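Side-chain contacts in N-acetylglucosamine-6-phosphate deacetylase (Mycobacterium smegmatis, PDB 6FV4), which probably removes the acetyl group from N-acetylglucosamine 6-phosphate, as a metal-dependent hydrolase of the NagA family: residues V24-T28 and E29-P33; R125-A129 and G130-G134; A191-N195 and A196-A200; G223-L226 and F227-R231. The protein carries 1 engineered substitution. All coordinates share one frame; numbering follows the deposited sequence.

Contact 1: residues V24-T28 and E29-P33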
loop_
_atom_site.group_PDB
_atom_site.type_symbol
_atom_site.label_atom_id
_atom_site.label_comp_id
_atom_site.label_asym_id
_atom_site.label_seq_id
_atom_site.Cartn_x
_atom_site.Cartn_y
_atom_site.Cartn_z
ATOM N N VAL B 24 9.999 -20.175 -21.646
ATOM C CA VAL B 24 10.826 -20.512 -20.490
ATOM C C VAL B 24 11.065 -19.243 -19.682
ATOM O O VAL B 24 11.674 -18.285 -20.178
ATOM C CB VAL B 24 12.159 -21.157 -20.893
ATOM C CG1 VAL B 24 13.006 -21.405 -19.659
ATOM C CG2 VAL B 24 11.916 -22.465 -21.641
ATOM N N LEU B 25 10.580 -19.235 -18.445
ATOM C CA LEU B 25 10.856 -18.165 -17.502
ATOM C C LEU B 25 12.005 -18.609 -16.606
ATOM O O LEU B 25 11.943 -19.681 -15.995
ATOM C CB LEU B 25 9.608 -17.813 -16.692
ATOM C CG LEU B 25 8.678 -16.944 -17.549
ATOM C CD1 LEU B 25 7.518 -17.760 -18.057
ATOM C CD2 LEU B 25 8.189 -15.741 -16.779
ATOM N N THR B 26 13.071 -17.813 -16.574
ATOM C CA THR B 26 14.279 -18.187 -15.856
ATOM C C THR B 26 14.336 -17.597 -14.462
ATOM O O THR B 26 15.178 -18.012 -13.659
ATOM C CB THR B 26 15.525 -17.734 -16.638
ATOM O OG1 THR B 26 15.670 -16.316 -16.516
ATOM C CG2 THR B 26 15.387 -18.086 -18.109
ATOM N N GLY B 27 13.467 -16.644 -14.149
ATOM C CA GLY B 27 13.554 -15.864 -12.938
ATOM C C GLY B 27 13.868 -14.407 -13.203
ATOM O O GLY B 27 13.470 -13.542 -12.414
ATOM N N THR B 28 14.564 -14.120 -14.307
ATOM C CA THR B 28 14.835 -12.746 -14.718
ATOM C C THR B 28 14.377 -12.463 -16.146
ATOM O O THR B 28 14.077 -11.312 -16.483
ATOM C CB THR B 28 16.328 -12.435 -14.609
ATOM O OG1 THR B 28 17.069 -13.394 -15.375
ATOM C CG2 THR B 28 16.780 -12.483 -13.161
ATOM N N GLU B 29 14.344 -13.485 -17.002
ATOM C CA GLU B 29 13.997 -13.322 -18.407
ATOM C C GLU B 29 12.832 -14.229 -18.770
ATOM O O GLU B 29 12.631 -15.289 -18.170
ATOM C CB GLU B 29 15.170 -13.659 -19.358
ATOM C CG GLU B 29 16.511 -13.039 -19.022
ATOM C CD GLU B 29 17.684 -13.827 -19.623
ATOM O OE1 GLU B 29 17.920 -14.989 -19.191
ATOM O OE2 GLU B 29 18.362 -13.292 -20.529
ATOM N N LEU B 30 12.077 -13.812 -19.778
ATOM C CA LEU B 30 11.058 -14.645 -20.403
ATOM C C LEU B 30 11.550 -14.987 -21.804
ATOM O O LEU B 30 11.669 -14.101 -22.660
ATOM C CB LEU B 30 9.714 -13.923 -20.447
ATOM C CG LEU B 30 8.530 -14.730 -20.983
ATOM C CD1 LEU B 30 7.284 -14.401 -20.188
ATOM C CD2 LEU B 30 8.299 -14.481 -22.474
ATOM N N LEU B 31 11.814 -16.263 -22.044
ATOM C CA LEU B 31 12.343 -16.737 -23.318
ATOM C C LEU B 31 11.234 -17.391 -24.126
ATOM O O LEU B 31 10.527 -18.271 -23.623
ATOM C CB LEU B 31 13.482 -17.729 -23.102
ATOM C CG LEU B 31 14.505 -17.223 -22.094
ATOM C CD1 LEU B 31 15.532 -18.288 -21.859
ATOM C CD2 LEU B 31 15.141 -15.919 -22.619
ATOM N N ARG B 32 11.091 -16.960 -25.379
ATOM C CA ARG B 32 10.040 -17.450 -26.254
ATOM C C ARG B 32 10.569 -17.562 -27.682
ATOM O O ARG B 32 10.800 -16.539 -28.335
ATOM C CB ARG B 32 8.834 -16.516 -26.187
ATOM C CG ARG B 32 7.525 -17.151 -26.607
ATOM C CD ARG B 32 6.352 -16.216 -26.339
ATOM N NE ARG B 32 5.716 -16.469 -25.048
ATOM C CZ ARG B 32 5.185 -15.521 -24.284
ATOM N NH1 ARG B 32 5.218 -14.255 -24.678
ATOM N NH2 ARG B 32 4.612 -15.835 -23.129
ATOM N N PRO B 33 10.824 -18.778 -28.185
ATOM C CA PRO B 33 10.796 -20.017 -27.400
ATOM C C PRO B 33 12.065 -20.159 -26.577
ATOM O O PRO B 33 12.983 -19.359 -26.721
ATOM C CB PRO B 33 10.692 -21.112 -28.465
ATOM C CG PRO B 33 11.333 -20.521 -29.673
ATOM C CD PRO B 33 11.104 -19.026 -29.611
HETATM O O HOH W 1 11.430 -15.219 -15.079
#
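Val24 and Leu31, with Leu25 and Leu30 next to them, pair across a small antiparallel hairpin near the start of the chain, where strand 23-25 turns back into strand 30-31. Val24 and Leu31 form a hydrogen-bonded pair: Val24 N reaches Leu31 O, and Leu31 N returns to Val24 O, each over 2.8 Å. The next rung, Leu25 opposite Leu30, is a non-hydrogen-bonded pair, and beyond it Thr26 N donates to Glu29 O at 3.0 Å, which closes the ladder at the turn.

Thr26 holds the turn together from inside. Its OG1 sits between its own backbone N and carbonyl carbon (chi1 74°) and accepts the N-H of Glu29 at 3.2 Å, while the N-H of Thr28 makes a weak bond to the same oxygen. Gly27, at positive phi, takes the chain round; its N is met by a water that also bonds weakly to Glu29 O.

On one face of the hairpin, the side chains of Leu25 and Leu30 run side by side, with Leu25 CD2 3.8 Å from Leu30 CD1, and Leu25 continues onto Leu343 and Val347 of helix 339-357. On the other face, Thr26 and Leu31 cross at about a right angle, with Thr26 CG2 3.8 Å from Leu31 CD1; both also touch Val46 of strand 42-48. The antiparallel pairing of strands 23-25 and 30-31 about a tight connection, whose N-H groups a threonine hydroxyl takes up, is that of a short beta hairpin, here packed between helix 339-357 and strand 42-48.

Contact 2: residues R125-A129 and G130-G134; sequences RQVRA and GLIDG
Gly130 N and Leu131 N both turn back to the last turn of helix 113-129, where positive phi at Gly130 (93°) reverses the chain. Leu131 N bonds to Gln126 O at 3.1 Å, nearly in line with the carbonyl. Gly130 N reaches Val127 O at 3.0 Å from well above the carbonyl plane, and has a second, weak bond to Gln126 O.

Past this reversal, Val127 and Ile132 carry the apolar contact, their side chains crossing at about a right angle. Val127 CG2, anti to its carbonyl carbon, meets Ile132 CD1 at 3.8 Å. The first torsion of Ile132 (chi1 45°) holds CG1 between backbone N and carbonyl carbon, which brings that branch back against the helix, close to Val127 N. Alongside this packing, Val127 CA makes a CH...O contact of 3.4 Å with Ile132 O. On another side of the turn, Ala129 CB lies 3.7 Å from Leu131 CD1.

Helix 86-98 borders the turn: Leu131 touches Thr89 and Ile132 touches Val93, while the amide of Gln126 is held by Thr89 and Asp86. Asp133 OD2 accepts the N-H of Leu104, the first residue of strand 104-109, which pairs in parallel with strand 134-138. A glycine at positive phi with two bonds back into the last turn is the Schellman motif; here the packing of Ile132 on Val127 accompanies it as helix 113-129 leads into strand 134-138 of the metallo-dependent hydrolase barrel.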
loop_
_atom_site.group_PDB
_atom_site.type_symbol
_atom_site.label_atom_id
_atom_site.label_comp_id
_atom_site.label_asym_id
_atom_site.label_seq_id
_atom_site.Cartn_x
_atom_site.Cartn_y
_atom_site.Cartn_z
ATOM N N ARG B 125 16.976 -34.076 10.875
ATOM C CA ARG B 125 17.424 -35.281 10.180
ATOM C C ARG B 125 16.836 -35.355 8.773
ATOM O O ARG B 125 17.501 -35.799 7.823
ATOM C CB ARG B 125 17.050 -36.519 11.003
ATOM C CG ARG B 125 17.421 -37.832 10.337
ATOM C CD ARG B 125 17.116 -39.038 11.244
ATOM N NE ARG B 125 16.951 -40.225 10.415
ATOM C CZ ARG B 125 15.776 -40.645 9.964
ATOM N NH1 ARG B 125 14.671 -39.986 10.297
ATOM N NH2 ARG B 125 15.701 -41.725 9.191
ATOM N N GLN B 126 15.594 -34.913 8.606
ATOM C CA GLN B 126 15.031 -34.899 7.260
ATOM C C GLN B 126 15.575 -33.757 6.407
ATOM O O GLN B 126 15.637 -33.892 5.180
ATOM C CB GLN B 126 13.511 -34.862 7.341
ATOM C CG GLN B 126 12.945 -36.248 7.646
ATOM C CD GLN B 126 11.763 -36.186 8.551
ATOM O OE1 GLN B 126 11.209 -35.113 8.780
ATOM N NE2 GLN B 126 11.348 -37.333 9.068
ATOM N N VAL B 127 15.988 -32.642 7.012
ATOM C CA VAL B 127 16.790 -31.664 6.271
ATOM C C VAL B 127 18.067 -32.314 5.737
ATOM O O VAL B 127 18.397 -32.206 4.546
ATOM C CB VAL B 127 17.110 -30.445 7.156
ATOM C CG1 VAL B 127 17.918 -29.403 6.355
ATOM C CG2 VAL B 127 15.819 -29.804 7.679
ATOM N N ARG B 128 18.809 -33.005 6.618
ATOM C CA ARG B 128 20.052 -33.649 6.196
ATOM C C ARG B 128 19.799 -34.729 5.156
ATOM O O ARG B 128 20.618 -34.919 4.250
ATOM C CB ARG B 128 20.796 -34.217 7.415
ATOM C CG ARG B 128 21.497 -33.137 8.232
ATOM C CD ARG B 128 22.343 -33.698 9.376
ATOM N NE ARG B 128 21.530 -34.308 10.423
ATOM C CZ ARG B 128 21.029 -33.657 11.465
ATOM N NH1 ARG B 128 21.230 -32.350 11.602
ATOM N NH2 ARG B 128 20.303 -34.313 12.359
ATOM N N ALA B 129 18.654 -35.415 5.233
ATOM C CA ALA B 129 18.306 -36.399 4.213
ATOM C C ALA B 129 17.855 -35.766 2.897
ATOM O O ALA B 129 17.797 -36.464 1.883
ATOM C CB ALA B 129 17.200 -37.327 4.725
ATOM N N GLY B 130 17.528 -34.482 2.876
ATOM C CA GLY B 130 17.144 -33.861 1.621
ATOM C C GLY B 130 15.662 -33.837 1.315
ATOM O O GLY B 130 15.281 -33.425 0.209
ATOM N N LEU B 131 14.811 -34.249 2.257
ATOM C CA LEU B 131 13.370 -34.186 2.028
ATOM C C LEU B 131 12.861 -32.755 2.112
ATOM O O LEU B 131 12.009 -32.343 1.313
ATOM C CB LEU B 131 12.632 -35.065 3.037
ATOM C CG LEU B 131 12.608 -36.565 2.746
ATOM C CD1 LEU B 131 13.786 -37.294 3.409
ATOM C CD2 LEU B 131 11.286 -37.167 3.203
ATOM N N ILE B 132 13.352 -31.998 3.092
ATOM C CA ILE B 132 13.008 -30.601 3.294
ATOM C C ILE B 132 14.301 -29.811 3.338
ATOM O O ILE B 132 15.383 -30.362 3.517
ATOM C CB ILE B 132 12.189 -30.378 4.578
ATOM C CG1 ILE B 132 12.795 -31.167 5.733
ATOM C CG2 ILE B 132 10.756 -30.840 4.373
ATOM C CD1 ILE B 132 12.203 -30.793 7.070
ATOM N N ASP B 133 14.189 -28.500 3.177
ATOM C CA ASP B 133 15.372 -27.673 3.027
ATOM C C ASP B 133 15.663 -26.806 4.245
ATOM O O ASP B 133 16.681 -26.102 4.266
ATOM C CB ASP B 133 15.217 -26.817 1.766
ATOM C CG ASP B 133 15.003 -27.671 0.522
ATOM O OD1 ASP B 133 16.013 -27.991 -0.147
ATOM O OD2 ASP B 133 13.836 -28.051 0.229
ATOM N N GLY B 134 14.826 -26.864 5.269
ATOM C CA GLY B 134 15.005 -25.996 6.411
ATOM C C GLY B 134 13.822 -26.163 7.328
ATOM O O GLY B 134 12.871 -26.883 7.019
HETATM O O HOH W 2 18.247 -30.398 2.384
#

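Contact 3: residues A191-N195 and A196-A200; sequences AQLVN and AGVVA
Leu193, Ala196 and Val198 pack together in a Schellman motif, centred on Gly197, that ends helix 186-195 and sends the chain into strand 199-202, within the beta-alpha-beta unit that begins with strand 174-179.

Leu193 contributes through both its carbonyl and its side chain. Its O accepts the N-H of Val198 at 2.9 Å, with the donor tilted 34° from the carbonyl plane, and is also approached by Ala196 N in a weak bond. Ala196 N has its better partner in Gln192 O, 3.2 Å away, while Ala196 CB rests 3.6 Å from Leu193 O. Gly197, at positive phi, places its N over Val194 O at 2.9 Å, well above the plane of that carbonyl. The chain thereby reverses.

Val198 comes back alongside the helix, its CB close to Leu193 O. The isobutyl group of Leu193, with CG anti to the carbonyl carbon (chi1 -67°), directs one methyl toward Val198, just before the strand, and the other toward Ala200 within it. The same leucine packs on Val177 and Ile179 of strand 174-179 and on Ile163 of helix 160-170, and Val198 likewise touches Val177 and Leu167, so the turn packs against helix 160-170 and strand 174-179. Gln192 NE2 is tied to Pro160 O at the start of helix 160-170. The methyl contacts are loose: Leu193 CD2 stands 4.3 Å from Val198 CG1, and Leu193 CD1 stands 4.5 Å from Ala200 CB.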
loop_
_atom_site.group_PDB
_atom_site.type_symbol
_atom_site.label_atom_id
_atom_site.label_comp_id
_atom_site.label_asym_id
_atom_site.label_seq_id
_atom_site.Cartn_x
_atom_site.Cartn_y
_atom_site.Cartn_z
ATOM N N ALA B 191 18.113 -10.178 17.629
ATOM C CA ALA B 191 19.552 -10.026 17.457
ATOM C C ALA B 191 20.254 -11.370 17.596
ATOM O O ALA B 191 21.201 -11.668 16.858
ATOM C CB ALA B 191 20.107 -9.021 18.470
ATOM N N GLN B 192 19.774 -12.203 18.518
ATOM C CA GLN B 192 20.368 -13.522 18.732
ATOM C C GLN B 192 20.188 -14.408 17.506
ATOM O O GLN B 192 21.119 -15.108 17.089
ATOM C CB GLN B 192 19.733 -14.172 19.965
ATOM C CG GLN B 192 20.521 -15.329 20.569
ATOM C CD GLN B 192 19.704 -16.093 21.597
ATOM O OE1 GLN B 192 18.626 -15.647 22.009
ATOM N NE2 GLN B 192 20.200 -17.256 22.004
ATOM N N LEU B 193 18.998 -14.366 16.899
ATOM C CA LEU B 193 18.724 -15.195 15.730
ATOM C C LEU B 193 19.587 -14.795 14.546
ATOM O O LEU B 193 20.148 -15.657 13.865
ATOM C CB LEU B 193 17.237 -15.111 15.380
ATOM C CG LEU B 193 16.397 -15.765 16.470
ATOM C CD1 LEU B 193 14.962 -15.244 16.420
ATOM C CD2 LEU B 193 16.449 -17.286 16.355
ATOM N N VAL B 194 19.705 -13.490 14.280
ATOM C CA VAL B 194 20.475 -13.028 13.126
ATOM C C VAL B 194 21.949 -13.380 13.285
ATOM O O VAL B 194 22.612 -13.784 12.323
ATOM C CB VAL B 194 20.272 -11.515 12.922
ATOM C CG1 VAL B 194 21.303 -10.963 11.948
ATOM C CG2 VAL B 194 18.874 -11.252 12.436
ATOM N N ASN B 195 22.477 -13.252 14.501
ATOM C CA ASN B 195 23.876 -13.592 14.735
ATOM C C ASN B 195 24.135 -15.077 14.515
ATOM O O ASN B 195 25.227 -15.451 14.087
ATOM C CB ASN B 195 24.294 -13.181 16.145
ATOM C CG ASN B 195 24.380 -11.677 16.307
ATOM O OD1 ASN B 195 24.536 -10.941 15.329
ATOM N ND2 ASN B 195 24.280 -11.210 17.546
ATOM N N ALA B 196 23.134 -15.921 14.751
ATOM C CA ALA B 196 23.227 -17.345 14.475
ATOM C C ALA B 196 22.930 -17.695 13.024
ATOM O O ALA B 196 22.886 -18.885 12.692
ATOM C CB ALA B 196 22.272 -18.112 15.393
ATOM N N GLY B 197 22.705 -16.700 12.162
ATOM C CA GLY B 197 22.390 -16.957 10.772
ATOM C C GLY B 197 20.979 -17.419 10.499
ATOM O O GLY B 197 20.732 -18.014 9.448
ATOM N N VAL B 198 20.042 -17.182 11.418
ATOM C CA VAL B 198 18.632 -17.515 11.215
ATOM C C VAL B 198 17.867 -16.248 10.840
ATOM O O VAL B 198 18.156 -15.164 11.358
ATOM C CB VAL B 198 18.040 -18.160 12.476
ATOM C CG1 VAL B 198 16.577 -18.522 12.258
ATOM C CG2 VAL B 198 18.881 -19.390 12.914
ATOM N N VAL B 199 16.897 -16.380 9.931
ATOM C CA VAL B 199 16.029 -15.259 9.581
ATOM C C VAL B 199 15.030 -15.021 10.707
ATOM O O VAL B 199 14.403 -15.960 11.223
ATOM C CB VAL B 199 15.306 -15.517 8.249
ATOM C CG1 VAL B 199 14.344 -14.377 7.940
ATOM C CG2 VAL B 199 16.302 -15.689 7.092
ATOM N N ALA B 200 14.882 -13.765 11.106
ATOM C CA ALA B 200 13.866 -13.376 12.070
ATOM C C ALA B 200 12.670 -12.839 11.293
ATOM O O ALA B 200 12.814 -11.907 10.492
ATOM C CB ALA B 200 14.418 -12.345 13.054
#

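Contact 4: residues G223-L226 and F227-R231. With CD (cadmium ion), chain J.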
loop_
_atom_site.group_PDB
_atom_site.type_symbol
_atom_site.label_atom_id
_atom_site.label_comp_id
_atom_site.label_asym_id
_atom_site.label_seq_id
_atom_site.Cartn_x
_atom_site.Cartn_y
_atom_site.Cartn_z
ATOM N N GLY B 223 8.058 -10.705 6.953
ATOM C CA GLY B 223 6.744 -10.659 7.571
ATOM C C GLY B 223 6.014 -11.974 7.367
ATOM O O GLY B 223 5.783 -12.392 6.229
ATOM N N THR B 224 5.700 -12.658 8.483
ATOM C CA THR B 224 4.946 -13.913 8.437
ATOM C C THR B 224 3.485 -13.645 8.097
ATOM O O THR B 224 2.822 -12.885 8.805
ATOM C CB THR B 224 5.018 -14.648 9.783
ATOM O OG1 THR B 224 6.379 -14.806 10.174
ATOM C CG2 THR B 224 4.376 -16.010 9.682
ATOM N N HIS B 225 2.976 -14.362 7.082
ATOM C CA HIS B 225 1.709 -14.153 6.378
ATOM C C HIS B 225 1.022 -12.827 6.711
ATOM O O HIS B 225 0.089 -12.771 7.528
ATOM C CB HIS B 225 0.738 -15.329 6.586
ATOM C CG HIS B 225 0.538 -15.732 8.020
ATOM N ND1 HIS B 225 0.422 -14.822 9.046
ATOM C CD2 HIS B 225 0.396 -16.954 8.584
ATOM C CE1 HIS B 225 0.217 -15.460 10.183
ATOM N NE2 HIS B 225 0.176 -16.753 9.924
ATOM N N LEU B 226 1.516 -11.767 6.071
ATOM C CA LEU B 226 1.019 -10.405 6.231
ATOM C C LEU B 226 -0.500 -10.359 6.263
ATOM O O LEU B 226 -1.163 -10.989 5.440
ATOM C CB LEU B 226 1.531 -9.532 5.081
ATOM C CG LEU B 226 1.540 -8.040 5.397
ATOM C CD1 LEU B 226 2.714 -7.675 6.258
ATOM C CD2 LEU B 226 1.567 -7.212 4.107
ATOM N N PHE B 227 -1.024 -9.611 7.241
ATOM C CA PHE B 227 -2.436 -9.358 7.527
ATOM C C PHE B 227 -3.093 -10.486 8.320
ATOM O O PHE B 227 -4.055 -10.237 9.056
ATOM C CB PHE B 227 -3.235 -9.079 6.244
ATOM C CG PHE B 227 -3.009 -7.696 5.681
ATOM C CD1 PHE B 227 -3.688 -6.595 6.204
ATOM C CD2 PHE B 227 -2.096 -7.496 4.652
ATOM C CE1 PHE B 227 -3.482 -5.311 5.685
ATOM C CE2 PHE B 227 -1.877 -6.221 4.135
ATOM C CZ PHE B 227 -2.573 -5.120 4.654
ATOM N N ASN B 228 -2.607 -11.718 8.189
ATOM C CA ASN B 228 -3.162 -12.817 8.984
ATOM C C ASN B 228 -2.485 -12.872 10.341
ATOM O O ASN B 228 -1.263 -12.735 10.438
ATOM C CB ASN B 228 -3.003 -14.163 8.276
ATOM C CG ASN B 228 -3.730 -14.210 6.963
ATOM O OD1 ASN B 228 -3.128 -14.456 5.912
ATOM N ND2 ASN B 228 -5.031 -13.950 7.002
ATOM N N ALA B 229 -3.292 -13.056 11.394
ATOM C CA ALA B 229 -2.795 -13.161 12.773
ATOM C C ALA B 229 -1.983 -11.929 13.163
ATOM O O ALA B 229 -0.939 -12.019 13.806
ATOM C CB ALA B 229 -1.975 -14.437 12.977
ATOM N N MET B 230 -2.476 -10.762 12.782
ATOM C CA MET B 230 -1.702 -9.542 12.894
ATOM C C MET B 230 -2.667 -8.391 13.128
ATOM O O MET B 230 -3.785 -8.409 12.613
ATOM C CB MET B 230 -0.888 -9.357 11.607
ATOM C CG MET B 230 -0.122 -8.078 11.461
ATOM S SD MET B 230 0.797 -8.179 9.904
ATOM C CE MET B 230 1.994 -9.456 10.315
ATOM N N ARG B 231 -2.244 -7.422 13.928
ATOM C CA ARG B 231 -3.051 -6.231 14.150
ATOM C C ARG B 231 -3.329 -5.529 12.817
ATOM O O ARG B 231 -2.440 -5.445 11.966
ATOM C CB ARG B 231 -2.318 -5.295 15.110
ATOM C CG ARG B 231 -2.972 -3.955 15.325
ATOM C CD ARG B 231 -2.058 -3.041 16.115
ATOM N NE ARG B 231 -1.921 -3.476 17.498
ATOM C CZ ARG B 231 -2.165 -2.701 18.550
ATOM N NH1 ARG B 231 -2.560 -1.446 18.377
ATOM N NH2 ARG B 231 -2.012 -3.185 19.775
HETATM CD CD CD J . 0.162 -18.707 11.415
HETATM O O HOH W 3 -1.089 -13.615 4.147
HETATM O O HOH W 4 -2.411 -18.410 11.302
#
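His225 and Asn228 meet in the metal site of the deacetylase, on the loop that follows strand 222-223, where a type II beta turn runs from His225 to Asn228. His225 NE2 binds the cadmium ion at 2.5 Å; Glu138, His150 and His204 also bind this ion, as does a water. Asn228 and Ala229 are predicted to bind substrate.

The turn is closed by Asn228 N, which donates to His225 O at 3.0 Å. It folds Asn228 against the imidazole. Asn228 CB lies over one ring face, 3.9 Å from the ring centroid in a CH-pi contact, with its amide plane nearly perpendicular (84°) to the ring. Thr224 CG2 sits above the opposite face, so the ring is clasped between two aliphatic groups, while Ala229 CB approaches His225 CE1 obliquely at 3.7 Å. With chi1 at 50° the ring lies between its backbone N and carbonyl carbon, where Asn228 CB can cover one face while NE2 reaches the metal. A water bridges Leu226 O and Asn228 OD1, and the other amide atom, Asn228 ND2, bonds to His260 O. Arg235 of the second subunit packs on Phe227 and Asn228.

Behind the metal side, the side chains of Leu226 and Phe227 lie side by side, Leu226 CD2 being 3.6 Å from Phe227 CE2. Met230 crosses Leu226 obliquely, and its SD accepts a weak bond from Phe227 N. His225 N is held by Glu253 of strand 251-255. Leu226 packs on Leu244 of helix 240-246 and on Ile269 of helix 263-273, a helix that Phe227 also touches.

In the fold
The four contacts come in series along the chain. Contact 1 stands apart, with its centre 30 to 34 Å from those of the other three, in a hairpin beside helix 339-357 and strand 42-48. Contacts 2, 3 and 4 belong to the amidohydrolase barrel: contact 2 leads into strand 134-138, contact 3 into strand 199-202, and contact 4 follows strand 222-223. Contacts 3 and 4 are closest, their nearest atoms about 6 Å apart, and strands 199-202 and 222-223 pair in parallel. Contacts 2 and 3 each lead from a helix to a barrel strand, and strand 134-138 ends in the metal ligand Glu138, whereas contact 4 itself supplies a metal ligand.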